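Local coordinates for protein carbon monoxide dehydrogenase (Thermococcus sp. AM4, PDB 6T7J) that probably catalyses the reversible oxidation of carbon monoxide to carbon dioxide at a metal cluster, passing electrons through iron-sulfur clusters, at residues A[320-324]-A[452-458]; A[541-547]-A[624-630]; A[81-86]-A[582-588]; A[358-362]-A[371-376]. One frame throughout, in Å; residues are numbered along the deposited sequence.

In the fold
From the N terminus, interaction 3 opens first: the start of helix 81-115 is met almost five hundred residues later by the turn at 582-588 that opens helix 586-595. Within that span lie all of the first parallel six-stranded sheet and all but the last strand, 604-606, of the second, and interaction 1 joins loops following a strand of each, 320-324 with 452-458, beside the broken cluster. Within the span of interaction 1 along the chain, interaction 4 closes a short loop between the adjacent strands 358-361 and 372-373. Interaction 2 begins after interaction 1 has closed; its segments alternate with those of interaction 3, so the two cross, and it fastens the C-terminal helix 610-627 to the loop before strand 548-552.

Interaction 1 of 4, residues A[320-324]-A[452-458]; sequences GSFLM and NNPKVKH. With MSK (Broken Fe4S4 cluster), chain F.
This buried loop-to-loop contact joins the two parallel sheets of the Prismane/CO dehydrogenase fold: residues 320-324 follow strand 318-320 of one, and 452-458 follow strand 444-448 of the other. Phe-322, part of the pocket of the broken cluster, approaches it with CB 3.6 Å from sulfur S4 of the cluster, while its ring atom CD2 lies 3.4 Å from Asn-452 O. Its ring and the amide of Asn-452 are inclined by 30° and slide past each other. Leu-323 reaches the turn of residues 453-456, its CD1 packing at 3.6 Å against Pro-454 CD, the two side chains crossing at about a right angle. Met-324 places CG 3.5 Å from His-458 CE1, and its sulfur lies at the edge of that imidazole, a sulfur-aromatic contact; His-458 ND1 is hydrogen-bonded to Ser-15 OG. Met-60 of the second subunit packs on both Phe-322 and Pro-454. Ser-321, with OG tucked between its backbone N and carbonyl carbon (chi1 63°), donates a short hydrogen bond of 2.5 Å to Asn-452 OD1, in the carbonyl plane of the amide.

Interaction 2 of 4, residues A[541-547]-A[624-630]; sequences VDISDLP and KRKKLGW
Apolar packing round Pro-547 dominates this contact. The proline ring meets three side chains: its CD lies 3.7 Å from Leu-628 CD1, its CG 3.8 Å from Trp-630 CZ3, and its CB 3.8 Å from Arg-625 CG. The proline and tryptophan side chains cross at about a right angle. Leu-628 also sets CD1 over one face of that indole, near the rim, and Trp-630 in turn lays CE3 over one face of the Arg-625 guanidinium, whose NH2 is held by Leu-437 O. This cluster sits where helix 610-627 ends in a Schellman motif, Gly-629 taking positive phi while Trp-630 N bonds back to Arg-625 O; the turn thereby brings the tryptophan to the proline. Contacts with backbone carbonyls form a second group. Lys-624, bent at chi2 (-97°), carries its aliphatic chain along the 543-545 3-10 segment and the residues after it, with CD 3.3 Å from Leu-546 O and CE 3.1 Å from Ser-544 O. Solvent supplies the polar link: one water donates to both Asp-545 O (2.6 Å) and Lys-624 O (2.9 Å).

Interaction 3 of 4, residues A[81-86]-A[582-588]; sequences ADTIVA and VMGSQKV
Ala-81, in the first turn of helix 81-115, touches the segment 582-588 lightly, its CB 3.8 Å from Gly-584 O in the type I turn that runs from Val-582 to Ser-585. Asp-82 makes the polar contact. Its OD1 accepts a hydrogen bond of 2.8 Å from Ser-585 OG, which approaches from above the carboxylate plane, 39° out of it. The same hydroxyl oxygen receives Val-588 N at 2.9 Å, with an N-H...O angle of 165°. Ser-585 is thus the N-cap of helix 586-595, and the swing of OG opposite its backbone N (chi1 153°) lets it serve both partners. The other carboxylate oxygen, OD2, rests 3.5 Å from Lys-587 CB; the two side chains cross at about a right angle, and the lysine ammonium stays well beyond salt-bridge distance. Ile-84 turns from this contact to touch the SF4 iron-sulfur cluster, whose pocket it helps line. Val-85 drives CG1 into the elbow between turn and helix, 3.6 Å from Val-582 CA and 3.7 Å from Val-588 CG1, while CG2 faces Ser-585 CB. Ala-86 completes the apolar patch against Val-588 CG2 at 4.1 Å, and helix 212-242 packs on it as well. With its proton given to Asp-82 and its oxygen accepting from Val-588, the hydroxyl of Ser-585 couples the helix start to a carboxylate that probably gains some stabilisation from the nearby helix N terminus.

Interaction 4 of 4, residues A[358-362]-A[371-376]; sequences KVITT and AVHIEF
Residues 358-362 and 371-376 run parallel, their directions 29° apart, joined by parallel bridging in which Val-372 N donates to Val-359 O at 3.0 Å and Ile-374 N to Thr-361 O at 2.8 Å, with a weak bond from Thr-361 N to Val-372 O between them; past the strands Phe-376 N donates to Thr-362 O at 2.6 Å. On one face Ile-360 meets Val-372 obliquely, CG1 to CG2 at 3.5 Å, and its CG2 touches Ile-374 CD1. This pair of strands forms one margin of a six-stranded parallel sheet, 372-373 being its outermost strand within the chain, with helix 381-395 packing on Ile-374 and helix 347-352 on Val-359. On the other face Thr-361 holds OG1 between its backbone N and carbonyl carbon (chi1 49°), which brings the hydroxyl to the ring edge of His-373. Bonds at both nitrogens fix that ring's rotation: ND1 shares a hydrogen bond of 2.8 Å with Thr-361 OG1, and NE2 donates to Glu-375 OE1 at 2.5 Å, using the anti lone pair of the carboxylate oxygen, which lies 5° out of the ring plane.

Interaction 1 of 4, residues A[320-324]-A[452-458]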
loop_
_atom_site.group_PDB
_atom_site.type_symbol
_atom_site.label_atom_id
_atom_site.label_comp_id
_atom_site.label_asym_id
_atom_site.label_seq_id
_atom_site.Cartn_x
_atom_site.Cartn_y
_atom_site.Cartn_z
ATOM N N GLY A 320 12.481 8.088 -27.106
ATOM C CA GLY A 320 11.125 7.591 -27.227
ATOM C C GLY A 320 10.445 7.529 -25.878
ATOM O O GLY A 320 11.040 7.813 -24.834
ATOM N N SER A 321 9.175 7.141 -25.925
ATOM C CA SER A 321 8.326 7.089 -24.749
ATOM C C SER A 321 8.223 5.648 -24.239
ATOM O O SER A 321 9.008 4.776 -24.630
ATOM C CB SER A 321 6.956 7.690 -25.086
ATOM O OG SER A 321 6.298 6.927 -26.082
ATOM N N PHE A 322 7.241 5.398 -23.372
ATOM C CA PHE A 322 7.059 4.131 -22.674
ATOM C C PHE A 322 7.111 2.935 -23.618
ATOM O O PHE A 322 8.093 2.183 -23.624
ATOM C CB PHE A 322 5.730 4.160 -21.913
ATOM C CG PHE A 322 5.432 2.903 -21.153
ATOM C CD1 PHE A 322 6.323 2.415 -20.213
ATOM C CD2 PHE A 322 4.250 2.216 -21.369
ATOM C CE1 PHE A 322 6.046 1.257 -19.512
ATOM C CE2 PHE A 322 3.966 1.061 -20.670
ATOM C CZ PHE A 322 4.867 0.580 -19.741
ATOM N N LEU A 323 6.080 2.781 -24.448
ATOM C CA LEU A 323 5.930 1.609 -25.303
ATOM C C LEU A 323 7.053 1.458 -26.322
ATOM O O LEU A 323 7.082 0.480 -27.075
ATOM C CB LEU A 323 4.584 1.661 -26.027
ATOM C CG LEU A 323 3.402 1.233 -25.160
ATOM C CD1 LEU A 323 2.095 1.406 -25.910
ATOM C CD2 LEU A 323 3.584 -0.204 -24.702
ATOM N N MET A 324 7.985 2.409 -26.357
ATOM C CA MET A 324 9.096 2.343 -27.291
ATOM C C MET A 324 10.370 1.773 -26.678
ATOM O O MET A 324 11.316 1.495 -27.426
ATOM C CB MET A 324 9.380 3.733 -27.872
ATOM C CG MET A 324 8.210 4.308 -28.660
ATOM S SD MET A 324 8.450 6.020 -29.170
ATOM C CE MET A 324 9.637 5.812 -30.495
ATOM N N ASN A 452 1.797 5.546 -21.929
ATOM C CA ASN A 452 1.333 4.912 -23.150
ATOM C C ASN A 452 0.639 3.609 -22.779
ATOM O O ASN A 452 1.005 2.951 -21.800
ATOM C CB ASN A 452 2.482 4.623 -24.124
ATOM C CG ASN A 452 2.980 5.867 -24.827
ATOM O OD1 ASN A 452 4.183 6.055 -24.991
ATOM N ND2 ASN A 452 2.058 6.723 -25.249
ATOM N N ASN A 453 -0.368 3.249 -23.561
ATOM C CA ASN A 453 -1.125 2.026 -23.340
ATOM C C ASN A 453 -1.427 1.390 -24.690
ATOM O O ASN A 453 -2.112 2.002 -25.519
ATOM C CB ASN A 453 -2.415 2.326 -22.573
ATOM C CG ASN A 453 -3.073 1.077 -22.011
ATOM O OD1 ASN A 453 -3.108 0.029 -22.658
ATOM N ND2 ASN A 453 -3.614 1.188 -20.803
ATOM N N PRO A 454 -0.942 0.172 -24.952
ATOM C CA PRO A 454 -1.174 -0.450 -26.266
ATOM C C PRO A 454 -2.633 -0.767 -26.555
ATOM O O PRO A 454 -2.938 -1.232 -27.660
ATOM C CB PRO A 454 -0.329 -1.734 -26.200
ATOM C CG PRO A 454 -0.191 -2.024 -24.743
ATOM C CD PRO A 454 -0.169 -0.697 -24.049
ATOM N N LYS A 455 -3.544 -0.536 -25.607
ATOM C CA LYS A 455 -4.965 -0.697 -25.894
ATOM C C LYS A 455 -5.476 0.404 -26.812
ATOM O O LYS A 455 -6.447 0.195 -27.548
ATOM C CB LYS A 455 -5.766 -0.720 -24.592
ATOM C CG LYS A 455 -5.440 -1.899 -23.696
ATOM C CD LYS A 455 -6.213 -1.838 -22.398
ATOM C CE LYS A 455 -5.950 -3.070 -21.552
ATOM N NZ LYS A 455 -7.091 -3.367 -20.640
ATOM N N VAL A 456 -4.845 1.574 -26.779
ATOM C CA VAL A 456 -5.162 2.664 -27.690
ATOM C C VAL A 456 -3.979 2.860 -28.631
ATOM O O VAL A 456 -2.850 2.441 -28.352
ATOM C CB VAL A 456 -5.497 3.970 -26.941
ATOM C CG1 VAL A 456 -6.706 3.771 -26.040
ATOM C CG2 VAL A 456 -4.296 4.446 -26.133
ATOM N N LYS A 457 -4.250 3.502 -29.767
ATOM C CA LYS A 457 -3.212 3.728 -30.766
ATOM C C LYS A 457 -2.067 4.538 -30.169
ATOM O O LYS A 457 -2.288 5.542 -29.484
ATOM C CB LYS A 457 -3.793 4.440 -31.987
ATOM C CG LYS A 457 -2.807 4.566 -33.137
ATOM C CD LYS A 457 -3.482 5.009 -34.420
ATOM C CE LYS A 457 -2.505 4.967 -35.586
ATOM N NZ LYS A 457 -3.175 5.219 -36.893
ATOM N N HIS A 458 -0.839 4.097 -30.439
ATOM C CA HIS A 458 0.332 4.616 -29.742
ATOM C C HIS A 458 0.575 6.081 -30.092
ATOM O O HIS A 458 0.809 6.424 -31.257
ATOM C CB HIS A 458 1.557 3.772 -30.078
ATOM C CG HIS A 458 2.820 4.271 -29.453
ATOM N ND1 HIS A 458 3.928 4.624 -30.193
ATOM C CD2 HIS A 458 3.150 4.487 -28.157
ATOM C CE1 HIS A 458 4.887 5.032 -29.380
ATOM N NE2 HIS A 458 4.439 4.958 -28.139
HETATM S S1 MSK F . 7.324 7.292 -17.509
HETATM S S3 MSK F . 4.372 7.011 -15.700
HETATM S S4 MSK F . 4.621 5.466 -18.755
HETATM S S5 MSK F . 4.689 8.890 -18.310
HETATM FE FE1 MSK F . 7.242 8.743 -15.778
HETATM FE FE2 MSK F . 5.731 7.293 -19.205
HETATM FE FE3 MSK F . 3.446 6.983 -17.724
HETATM FE FE4 MSK F . 5.738 5.769 -16.943
#

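Interaction 2 of 4, residues A[541-547]-A[624-630]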
loop_
_atom_site.group_PDB
_atom_site.type_symbol
_atom_site.label_atom_id
_atom_site.label_comp_id
_atom_site.label_asym_id
_atom_site.label_seq_id
_atom_site.Cartn_x
_atom_site.Cartn_y
_atom_site.Cartn_z
ATOM N N VAL A 541 -8.908 34.350 -7.686
ATOM C CA VAL A 541 -9.817 33.342 -8.214
ATOM C C VAL A 541 -9.328 31.975 -7.737
ATOM O O VAL A 541 -8.154 31.807 -7.403
ATOM C CB VAL A 541 -9.868 33.479 -9.761
ATOM C CG1 VAL A 541 -10.225 32.196 -10.451
ATOM C CG2 VAL A 541 -10.836 34.578 -10.172
ATOM N N ASP A 542 -10.242 31.010 -7.644
ATOM C CA ASP A 542 -9.817 29.651 -7.343
ATOM C C ASP A 542 -9.361 28.942 -8.618
ATOM O O ASP A 542 -9.711 29.330 -9.734
ATOM C CB ASP A 542 -10.943 28.857 -6.675
ATOM C CG ASP A 542 -10.434 27.616 -5.959
ATOM O OD1 ASP A 542 -9.213 27.525 -5.711
ATOM O OD2 ASP A 542 -11.255 26.728 -5.645
ATOM N N ILE A 543 -8.559 27.887 -8.440
ATOM C CA ILE A 543 -8.118 27.096 -9.587
ATOM C C ILE A 543 -9.316 26.556 -10.357
ATOM O O ILE A 543 -9.282 26.456 -11.591
ATOM C CB ILE A 543 -7.183 25.959 -9.124
ATOM C CG1 ILE A 543 -5.857 26.531 -8.615
ATOM C CG2 ILE A 543 -6.933 24.971 -10.252
ATOM C CD1 ILE A 543 -4.943 25.490 -7.989
ATOM N N SER A 544 -10.404 26.236 -9.653
ATOM C CA SER A 544 -11.573 25.657 -10.301
ATOM C C SER A 544 -12.279 26.635 -11.234
ATOM O O SER A 544 -13.019 26.193 -12.119
ATOM C CB SER A 544 -12.555 25.146 -9.246
ATOM O OG SER A 544 -12.532 25.964 -8.090
ATOM N N ASP A 545 -12.080 27.943 -11.065
ATOM C CA ASP A 545 -12.716 28.914 -11.947
ATOM C C ASP A 545 -11.911 29.202 -13.207
ATOM O O ASP A 545 -12.440 29.843 -14.122
ATOM C CB ASP A 545 -12.966 30.239 -11.218
ATOM C CG ASP A 545 -13.545 30.052 -9.835
ATOM O OD1 ASP A 545 -14.603 29.402 -9.711
ATOM O OD2 ASP A 545 -12.945 30.571 -8.871
ATOM N N LEU A 546 -10.657 28.761 -13.278
ATOM C CA LEU A 546 -9.834 29.055 -14.440
ATOM C C LEU A 546 -10.390 28.358 -15.681
ATOM O O LEU A 546 -10.936 27.255 -15.593
ATOM C CB LEU A 546 -8.393 28.609 -14.211
ATOM C CG LEU A 546 -7.589 29.264 -13.087
ATOM C CD1 LEU A 546 -6.199 28.654 -13.015
ATOM C CD2 LEU A 546 -7.503 30.771 -13.281
ATOM N N PRO A 547 -10.273 28.988 -16.852
ATOM C CA PRO A 547 -10.585 28.283 -18.113
ATOM C C PRO A 547 -9.452 27.324 -18.470
ATOM O O PRO A 547 -8.544 27.612 -19.249
ATOM C CB PRO A 547 -10.724 29.431 -19.115
ATOM C CG PRO A 547 -9.838 30.505 -18.577
ATOM C CD PRO A 547 -9.892 30.394 -17.076
ATOM N N LYS A 624 -16.179 27.917 -18.452
ATOM C CA LYS A 624 -15.429 28.664 -17.445
ATOM C C LYS A 624 -15.190 30.106 -17.879
ATOM O O LYS A 624 -15.114 31.003 -17.033
ATOM C CB LYS A 624 -14.100 27.967 -17.153
ATOM C CG LYS A 624 -14.247 26.562 -16.588
ATOM C CD LYS A 624 -14.133 26.565 -15.076
ATOM C CE LYS A 624 -14.960 25.449 -14.453
ATOM N NZ LYS A 624 -14.642 24.122 -15.040
ATOM N N ARG A 625 -15.060 30.343 -19.185
ATOM C CA ARG A 625 -14.953 31.711 -19.684
ATOM C C ARG A 625 -16.250 32.477 -19.465
ATOM O O ARG A 625 -16.231 33.635 -19.031
ATOM C CB ARG A 625 -14.592 31.708 -21.169
ATOM C CG ARG A 625 -13.225 31.141 -21.483
ATOM C CD ARG A 625 -12.828 31.462 -22.911
ATOM N NE ARG A 625 -12.598 32.892 -23.091
ATOM C CZ ARG A 625 -11.447 33.499 -22.831
ATOM N NH1 ARG A 625 -10.414 32.798 -22.382
ATOM N NH2 ARG A 625 -11.326 34.805 -23.022
ATOM N N LYS A 626 -17.388 31.845 -19.769
ATOM C CA LYS A 626 -18.677 32.497 -19.565
ATOM C C LYS A 626 -18.912 32.807 -18.092
ATOM O O LYS A 626 -19.450 33.867 -17.751
ATOM C CB LYS A 626 -19.804 31.621 -20.119
ATOM C CG LYS A 626 -19.785 31.469 -21.633
ATOM C CD LYS A 626 -20.915 30.571 -22.133
ATOM C CE LYS A 626 -20.646 29.103 -21.826
ATOM N NZ LYS A 626 -21.214 28.187 -22.859
ATOM N N LYS A 627 -18.506 31.900 -17.199
ATOM C CA LYS A 627 -18.671 32.153 -15.771
ATOM C C LYS A 627 -17.758 33.265 -15.268
ATOM O O LYS A 627 -18.039 33.854 -14.217
ATOM C CB LYS A 627 -18.423 30.871 -14.977
ATOM C CG LYS A 627 -19.464 29.788 -15.205
ATOM C CD LYS A 627 -19.272 28.626 -14.243
ATOM C CE LYS A 627 -20.214 27.475 -14.562
ATOM N NZ LYS A 627 -21.647 27.867 -14.423
ATOM N N LEU A 628 -16.678 33.566 -15.984
ATOM C CA LEU A 628 -15.746 34.618 -15.602
ATOM C C LEU A 628 -16.123 35.983 -16.163
ATOM O O LEU A 628 -15.384 36.950 -15.947
ATOM C CB LEU A 628 -14.328 34.257 -16.059
ATOM C CG LEU A 628 -13.530 33.286 -15.189
ATOM C CD1 LEU A 628 -12.155 33.058 -15.788
ATOM C CD2 LEU A 628 -13.419 33.800 -13.763
ATOM N N GLY A 629 -17.245 36.087 -16.873
ATOM C CA GLY A 629 -17.607 37.344 -17.495
ATOM C C GLY A 629 -16.693 37.771 -18.617
ATOM O O GLY A 629 -16.684 38.948 -18.986
ATOM N N TRP A 630 -15.919 36.848 -19.171
ATOM C CA TRP A 630 -14.980 37.147 -20.238
ATOM C C TRP A 630 -15.632 36.945 -21.596
ATOM O O TRP A 630 -16.640 36.239 -21.717
ATOM C CB TRP A 630 -13.748 36.253 -20.116
ATOM C CG TRP A 630 -12.891 36.556 -18.929
ATOM C CD1 TRP A 630 -13.082 37.547 -18.011
ATOM C CD2 TRP A 630 -11.704 35.861 -18.529
ATOM N NE1 TRP A 630 -12.087 37.512 -17.064
ATOM C CE2 TRP A 630 -11.230 36.484 -17.360
ATOM C CE3 TRP A 630 -10.999 34.770 -19.046
ATOM C CZ2 TRP A 630 -10.081 36.055 -16.698
ATOM C CZ3 TRP A 630 -9.858 34.346 -18.389
ATOM C CH2 TRP A 630 -9.410 34.988 -17.228
HETATM O O HOH W 1 -15.009 30.464 -14.167
#

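Interaction 3 of 4, residues A[81-86]-A[582-588]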
loop_
_atom_site.group_PDB
_atom_site.type_symbol
_atom_site.label_atom_id
_atom_site.label_comp_id
_atom_site.label_asym_id
_atom_site.label_seq_id
_atom_site.Cartn_x
_atom_site.Cartn_y
_atom_site.Cartn_z
ATOM N N ALA A 81 -20.395 -4.127 -5.094
ATOM C CA ALA A 81 -19.540 -3.704 -6.198
ATOM C C ALA A 81 -18.942 -2.326 -5.942
ATOM O O ALA A 81 -17.776 -2.077 -6.281
ATOM C CB ALA A 81 -20.327 -3.715 -7.507
ATOM N N ASP A 82 -19.726 -1.418 -5.353
ATOM C CA ASP A 82 -19.224 -0.080 -5.045
ATOM C C ASP A 82 -17.993 -0.156 -4.152
ATOM O O ASP A 82 -16.964 0.475 -4.430
ATOM C CB ASP A 82 -20.320 0.754 -4.376
ATOM C CG ASP A 82 -21.611 0.787 -5.177
ATOM O OD1 ASP A 82 -21.572 0.513 -6.396
ATOM O OD2 ASP A 82 -22.669 1.090 -4.584
ATOM N N THR A 83 -18.081 -0.943 -3.076
ATOM C CA THR A 83 -16.968 -1.074 -2.142
ATOM C C THR A 83 -15.726 -1.622 -2.833
ATOM O O THR A 83 -14.624 -1.088 -2.667
ATOM C CB THR A 83 -17.369 -1.979 -0.976
ATOM O OG1 THR A 83 -18.366 -1.323 -0.182
ATOM C CG2 THR A 83 -16.159 -2.303 -0.106
ATOM N N ILE A 84 -15.887 -2.692 -3.614
ATOM C CA ILE A 84 -14.735 -3.352 -4.219
ATOM C C ILE A 84 -14.064 -2.440 -5.239
ATOM O O ILE A 84 -12.830 -2.315 -5.267
ATOM C CB ILE A 84 -15.169 -4.694 -4.836
ATOM C CG1 ILE A 84 -15.557 -5.677 -3.727
ATOM C CG2 ILE A 84 -14.067 -5.267 -5.714
ATOM C CD1 ILE A 84 -16.427 -6.821 -4.189
ATOM N N VAL A 85 -14.862 -1.776 -6.081
ATOM C CA VAL A 85 -14.301 -0.856 -7.069
ATOM C C VAL A 85 -13.561 0.284 -6.375
ATOM O O VAL A 85 -12.427 0.628 -6.743
ATOM C CB VAL A 85 -15.409 -0.327 -7.997
ATOM C CG1 VAL A 85 -14.910 0.869 -8.789
ATOM C CG2 VAL A 85 -15.895 -1.426 -8.925
ATOM N N ALA A 86 -14.190 0.884 -5.355
ATOM C CA ALA A 86 -13.563 2.003 -4.661
ATOM C C ALA A 86 -12.267 1.579 -3.982
ATOM O O ALA A 86 -11.273 2.312 -4.021
ATOM C CB ALA A 86 -14.537 2.602 -3.645
ATOM N N VAL A 582 -13.586 1.096 -13.252
ATOM C CA VAL A 582 -14.583 1.519 -12.273
ATOM C C VAL A 582 -15.999 1.327 -12.799
ATOM O O VAL A 582 -16.971 1.475 -12.049
ATOM C CB VAL A 582 -14.370 2.987 -11.859
ATOM C CG1 VAL A 582 -13.006 3.172 -11.207
ATOM C CG2 VAL A 582 -14.540 3.907 -13.059
ATOM N N MET A 583 -16.134 0.996 -14.086
ATOM C CA MET A 583 -17.461 0.957 -14.695
ATOM C C MET A 583 -18.331 -0.178 -14.169
ATOM O O MET A 583 -19.516 -0.234 -14.514
ATOM C CB MET A 583 -17.337 0.862 -16.216
ATOM C CG MET A 583 -16.833 2.146 -16.865
ATOM S SD MET A 583 -17.600 3.634 -16.180
ATOM C CE MET A 583 -16.418 4.882 -16.685
ATOM N N GLY A 584 -17.787 -1.073 -13.345
ATOM C CA GLY A 584 -18.612 -2.082 -12.707
ATOM C C GLY A 584 -19.513 -1.554 -11.611
ATOM O O GLY A 584 -20.333 -2.317 -11.087
ATOM N N SER A 585 -19.385 -0.276 -11.256
ATOM C CA SER A 585 -20.166 0.339 -10.189
ATOM C C SER A 585 -20.722 1.661 -10.691
ATOM O O SER A 585 -19.960 2.531 -11.130
ATOM C CB SER A 585 -19.314 0.554 -8.935
ATOM O OG SER A 585 -19.793 1.645 -8.168
ATOM N N GLN A 586 -22.046 1.816 -10.628
ATOM C CA GLN A 586 -22.655 3.079 -11.024
ATOM C C GLN A 586 -22.375 4.171 -9.999
ATOM O O GLN A 586 -22.129 5.328 -10.362
ATOM C CB GLN A 586 -24.161 2.900 -11.218
ATOM C CG GLN A 586 -24.577 2.560 -12.641
ATOM C CD GLN A 586 -25.982 3.034 -12.966
ATOM O OE1 GLN A 586 -26.803 2.275 -13.481
ATOM N NE2 GLN A 586 -26.265 4.297 -12.665
ATOM N N LYS A 587 -22.402 3.816 -8.711
ATOM C CA LYS A 587 -22.192 4.802 -7.656
ATOM C C LYS A 587 -20.793 5.405 -7.737
ATOM O O LYS A 587 -20.630 6.629 -7.689
ATOM C CB LYS A 587 -22.429 4.160 -6.287
ATOM C CG LYS A 587 -22.437 5.142 -5.124
ATOM C CD LYS A 587 -23.388 4.689 -4.023
ATOM C CE LYS A 587 -23.495 5.728 -2.913
ATOM N NZ LYS A 587 -24.058 7.025 -3.392
ATOM N N VAL A 588 -19.771 4.557 -7.870
ATOM C CA VAL A 588 -18.402 5.056 -7.940
ATOM C C VAL A 588 -18.188 5.861 -9.217
ATOM O O VAL A 588 -17.512 6.897 -9.208
ATOM C CB VAL A 588 -17.404 3.890 -7.826
ATOM C CG1 VAL A 588 -15.985 4.361 -8.121
ATOM C CG2 VAL A 588 -17.481 3.270 -6.440
#

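Interaction 4 of 4, residues A[358-362]-A[371-376]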
loop_
_atom_site.group_PDB
_atom_site.type_symbol
_atom_site.label_atom_id
_atom_site.label_comp_id
_atom_site.label_asym_id
_atom_site.label_seq_id
_atom_site.Cartn_x
_atom_site.Cartn_y
_atom_site.Cartn_z
ATOM N N LYS A 358 23.209 -4.591 -22.852
ATOM C CA LYS A 358 23.265 -4.847 -21.420
ATOM C C LYS A 358 22.241 -3.977 -20.694
ATOM O O LYS A 358 22.235 -2.751 -20.847
ATOM C CB LYS A 358 24.668 -4.583 -20.872
ATOM C CG LYS A 358 25.719 -5.555 -21.382
ATOM C CD LYS A 358 27.057 -4.868 -21.580
ATOM C CE LYS A 358 28.172 -5.883 -21.779
ATOM N NZ LYS A 358 28.377 -6.730 -20.570
ATOM N N VAL A 359 21.382 -4.628 -19.913
ATOM C CA VAL A 359 20.399 -3.947 -19.077
ATOM C C VAL A 359 21.024 -3.777 -17.691
ATOM O O VAL A 359 21.143 -4.740 -16.937
ATOM C CB VAL A 359 19.088 -4.743 -18.997
ATOM C CG1 VAL A 359 18.158 -4.155 -17.938
ATOM C CG2 VAL A 359 18.404 -4.785 -20.359
ATOM N N ILE A 360 21.430 -2.550 -17.365
ATOM C CA ILE A 360 22.099 -2.268 -16.097
ATOM C C ILE A 360 21.069 -1.693 -15.133
ATOM O O ILE A 360 20.571 -0.579 -15.331
ATOM C CB ILE A 360 23.285 -1.309 -16.277
ATOM C CG1 ILE A 360 24.451 -2.007 -16.975
ATOM C CG2 ILE A 360 23.754 -0.781 -14.934
ATOM C CD1 ILE A 360 24.502 -1.782 -18.463
ATOM N N THR A 361 20.751 -2.448 -14.084
ATOM C CA THR A 361 19.987 -1.926 -12.960
ATOM C C THR A 361 20.944 -1.314 -11.943
ATOM O O THR A 361 22.066 -1.791 -11.754
ATOM C CB THR A 361 19.145 -3.023 -12.301
ATOM O OG1 THR A 361 19.958 -4.178 -12.053
ATOM C CG2 THR A 361 17.979 -3.416 -13.195
ATOM N N THR A 362 20.494 -0.235 -11.294
ATOM C CA THR A 362 21.368 0.561 -10.440
ATOM C C THR A 362 20.791 0.905 -9.073
ATOM O O THR A 362 21.511 1.490 -8.258
ATOM C CB THR A 362 21.744 1.882 -11.134
ATOM O OG1 THR A 362 20.573 2.693 -11.273
ATOM C CG2 THR A 362 22.349 1.628 -12.511
ATOM N N ALA A 371 19.298 -9.088 -15.463
ATOM C CA ALA A 371 20.036 -7.852 -15.657
ATOM C C ALA A 371 21.363 -7.905 -14.904
ATOM O O ALA A 371 21.624 -8.811 -14.107
ATOM C CB ALA A 371 19.207 -6.655 -15.197
ATOM N N VAL A 372 22.212 -6.915 -15.167
ATOM C CA VAL A 372 23.470 -6.741 -14.449
ATOM C C VAL A 372 23.300 -5.558 -13.504
ATOM O O VAL A 372 23.032 -4.433 -13.943
ATOM C CB VAL A 372 24.657 -6.540 -15.407
ATOM C CG1 VAL A 372 25.025 -7.859 -16.070
ATOM C CG2 VAL A 372 24.338 -5.506 -16.467
ATOM N N HIS A 373 23.432 -5.815 -12.206
ATOM C CA HIS A 373 23.177 -4.808 -11.181
ATOM C C HIS A 373 24.491 -4.149 -10.780
ATOM O O HIS A 373 25.371 -4.796 -10.202
ATOM C CB HIS A 373 22.485 -5.425 -9.969
ATOM C CG HIS A 373 21.873 -4.416 -9.049
ATOM N ND1 HIS A 373 20.875 -3.554 -9.449
ATOM C CD2 HIS A 373 22.117 -4.130 -7.748
ATOM C CE1 HIS A 373 20.531 -2.780 -8.435
ATOM N NE2 HIS A 373 21.271 -3.110 -7.392
ATOM N N ILE A 374 24.619 -2.866 -11.090
ATOM C CA ILE A 374 25.727 -2.038 -10.621
ATOM C C ILE A 374 25.092 -0.946 -9.768
ATOM O O ILE A 374 24.641 0.086 -10.275
ATOM C CB ILE A 374 26.558 -1.463 -11.770
ATOM C CG1 ILE A 374 27.234 -2.598 -12.540
ATOM C CG2 ILE A 374 27.611 -0.498 -11.246
ATOM C CD1 ILE A 374 27.397 -2.322 -14.004
ATOM N N GLU A 375 25.045 -1.178 -8.458
ATOM C CA GLU A 375 24.258 -0.335 -7.567
ATOM C C GLU A 375 24.857 1.061 -7.466
ATOM O O GLU A 375 26.058 1.222 -7.227
ATOM C CB GLU A 375 24.163 -0.972 -6.181
ATOM C CG GLU A 375 23.047 -0.410 -5.319
ATOM C CD GLU A 375 22.375 -1.470 -4.467
ATOM O OE1 GLU A 375 21.915 -2.488 -5.025
ATOM O OE2 GLU A 375 22.302 -1.283 -3.234
ATOM N N PHE A 376 24.008 2.068 -7.642
ATOM C CA PHE A 376 24.424 3.460 -7.604
ATOM C C PHE A 376 24.250 4.025 -6.202
ATOM O O PHE A 376 23.261 3.736 -5.520
ATOM C CB PHE A 376 23.610 4.281 -8.607
ATOM C CG PHE A 376 24.145 5.665 -8.845
ATOM C CD1 PHE A 376 25.182 5.878 -9.737
ATOM C CD2 PHE A 376 23.599 6.754 -8.184
ATOM C CE1 PHE A 376 25.669 7.152 -9.965
ATOM C CE2 PHE A 376 24.083 8.030 -8.405
ATOM C CZ PHE A 376 25.117 8.228 -9.300
#